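Local coordinates for thioesterase (Streptomyces coelicolor, PDB 3QMW), which is a thioesterase of the alpha/beta-hydrolase fold from the prodiginine biosynthetic pathway, probably hydrolysing thioester-linked intermediates, at residues Y99-H104 with R127-S132. Sequence-based numbering, arbitrary orientation.
Sequences YALFGH and RHLFVS
Leu-101 and Gly-103 knit strand 99-104 to 127-132 by bonding through both their N and O atoms, and the two strand axes run parallel, 8° apart. Leu-101 N reaches His-128 O, Leu-101 O takes Phe-130 N at 2.7 Å, Gly-103 N turns back to Phe-130 O, and Gly-103 O accepts Ser-132 N; Arg-127 N to Tyr-99 O opens the ladder. On one face, Phe-102 and Phe-130 cross at about a right angle, CB of Phe-130 meeting the Phe-102 ring edge at CD1 (3.7 Å), while Ala-100 CB lies 4.2 Å from Phe-130 CE2. Further along, CG of His-104 is anti to the backbone N (chi1 177°), and its ring meets Ser-132 edge-on, ND1 hydrogen-bonding Ser-132 OG at 2.8 Å. NE2 bonds the backbone O of His-239, so both ring nitrogens are engaged and the ring's rotation is fixed. A leucine in place of His-104 would probably leave Ser-132 OG and His-239 O without these partners, beside what looks like a Ser-105, His-239, Asp-211 catalytic triad. On the other face, Leu-101 CB packs on Leu-129 CD1 (3.8 Å). Helix 106-120 lies against that leucine face and completes the beta-alpha-beta crossover, entered through a probable nucleophile elbow; helix 246-258 covers the phenylalanines, and strands 31-36 and 203-208 flank the pair in the central sheet.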
# COMPACT_ATOMS: atom_id res chain seq x y z
N TYR D 99 -17.60 4.32 6.59
CA TYR D 99 -17.08 2.98 6.79
C TYR D 99 -17.12 2.22 5.48
O TYR D 99 -17.78 2.64 4.52
CB TYR D 99 -17.91 2.25 7.85
CG TYR D 99 -19.27 1.80 7.35
CD1 TYR D 99 -20.27 2.72 7.05
CD2 TYR D 99 -19.56 0.44 7.20
CE1 TYR D 99 -21.52 2.31 6.60
CE2 TYR D 99 -20.81 0.01 6.75
CZ TYR D 99 -21.79 0.95 6.45
OH TYR D 99 -23.03 0.53 6.00
N ALA D 100 -16.39 1.11 5.43
CA ALA D 100 -16.44 0.20 4.29
C ALA D 100 -16.29 -1.25 4.75
O ALA D 100 -16.06 -1.53 5.93
CB ALA D 100 -15.37 0.55 3.27
N LEU D 101 -16.40 -2.18 3.80
CA LEU D 101 -16.41 -3.59 4.11
C LEU D 101 -15.35 -4.30 3.32
O LEU D 101 -15.28 -4.15 2.09
CB LEU D 101 -17.80 -4.21 3.80
CG LEU D 101 -19.01 -3.49 4.42
CD1 LEU D 101 -20.31 -4.01 3.85
CD2 LEU D 101 -18.97 -3.58 5.97
N PHE D 102 -14.51 -5.06 4.04
CA PHE D 102 -13.64 -6.08 3.46
C PHE D 102 -14.02 -7.48 3.93
O PHE D 102 -14.24 -7.71 5.12
CB PHE D 102 -12.17 -5.87 3.83
CG PHE D 102 -11.32 -7.01 3.37
CD1 PHE D 102 -10.89 -7.08 2.06
CD2 PHE D 102 -11.06 -8.08 4.21
CE1 PHE D 102 -10.16 -8.17 1.61
CE2 PHE D 102 -10.33 -9.17 3.75
CZ PHE D 102 -9.88 -9.21 2.46
N GLY D 103 -14.05 -8.43 3.00
CA GLY D 103 -14.21 -9.83 3.36
C GLY D 103 -13.42 -10.73 2.44
O GLY D 103 -13.34 -10.48 1.25
N HIS D 104 -12.84 -11.77 2.98
CA HIS D 104 -12.15 -12.72 2.16
C HIS D 104 -12.88 -14.02 2.18
O HIS D 104 -13.09 -14.57 3.21
CB HIS D 104 -10.74 -12.94 2.68
CG HIS D 104 -9.97 -13.97 1.92
ND1 HIS D 104 -9.60 -13.80 0.62
CD2 HIS D 104 -9.49 -15.17 2.29
CE1 HIS D 104 -8.96 -14.86 0.20
NE2 HIS D 104 -8.88 -15.71 1.20
N ARG D 127 -18.93 3.19 2.02
CA ARG D 127 -18.10 3.91 1.06
C ARG D 127 -17.62 2.99 -0.04
O ARG D 127 -17.59 3.37 -1.21
CB ARG D 127 -16.88 4.54 1.75
CG ARG D 127 -17.24 5.57 2.81
CD ARG D 127 -17.56 6.93 2.20
NE ARG D 127 -18.56 7.67 2.98
CZ ARG D 127 -19.88 7.67 2.76
NH1 ARG D 127 -20.42 6.94 1.78
NH2 ARG D 127 -20.68 8.39 3.55
N HIS D 128 -17.25 1.77 0.34
CA HIS D 128 -16.68 0.80 -0.60
C HIS D 128 -16.95 -0.61 -0.13
O HIS D 128 -17.21 -0.84 1.04
CB HIS D 128 -15.17 1.03 -0.72
CG HIS D 128 -14.64 0.85 -2.11
ND1 HIS D 128 -14.37 1.92 -2.93
CD2 HIS D 128 -14.38 -0.26 -2.83
CE1 HIS D 128 -13.94 1.46 -4.10
NE2 HIS D 128 -13.94 0.15 -4.06
N LEU D 129 -16.91 -1.56 -1.06
CA LEU D 129 -17.01 -2.97 -0.74
C LEU D 129 -15.86 -3.74 -1.38
O LEU D 129 -15.74 -3.78 -2.60
CB LEU D 129 -18.36 -3.54 -1.22
CG LEU D 129 -18.57 -5.06 -1.12
CD1 LEU D 129 -18.49 -5.53 0.32
CD2 LEU D 129 -19.89 -5.46 -1.73
N PHE D 130 -15.03 -4.36 -0.55
CA PHE D 130 -13.91 -5.18 -1.02
C PHE D 130 -14.16 -6.65 -0.73
O PHE D 130 -14.56 -7.01 0.38
CB PHE D 130 -12.62 -4.76 -0.32
CG PHE D 130 -12.36 -3.30 -0.36
CD1 PHE D 130 -11.74 -2.72 -1.46
CD2 PHE D 130 -12.75 -2.49 0.69
CE1 PHE D 130 -11.50 -1.37 -1.50
CE2 PHE D 130 -12.51 -1.13 0.66
CZ PHE D 130 -11.89 -0.56 -0.42
N VAL D 131 -13.92 -7.49 -1.72
CA VAL D 131 -14.09 -8.92 -1.56
C VAL D 131 -12.95 -9.64 -2.26
O VAL D 131 -12.74 -9.44 -3.45
CB VAL D 131 -15.45 -9.44 -2.13
CG1 VAL D 131 -16.61 -8.56 -1.68
CG2 VAL D 131 -15.41 -9.55 -3.66
N SER D 132 -12.22 -10.47 -1.53
CA SER D 132 -11.14 -11.24 -2.13
C SER D 132 -11.42 -12.73 -2.04
O SER D 132 -12.13 -13.18 -1.15
CB SER D 132 -9.81 -10.89 -1.47
OG SER D 132 -9.87 -11.08 -0.07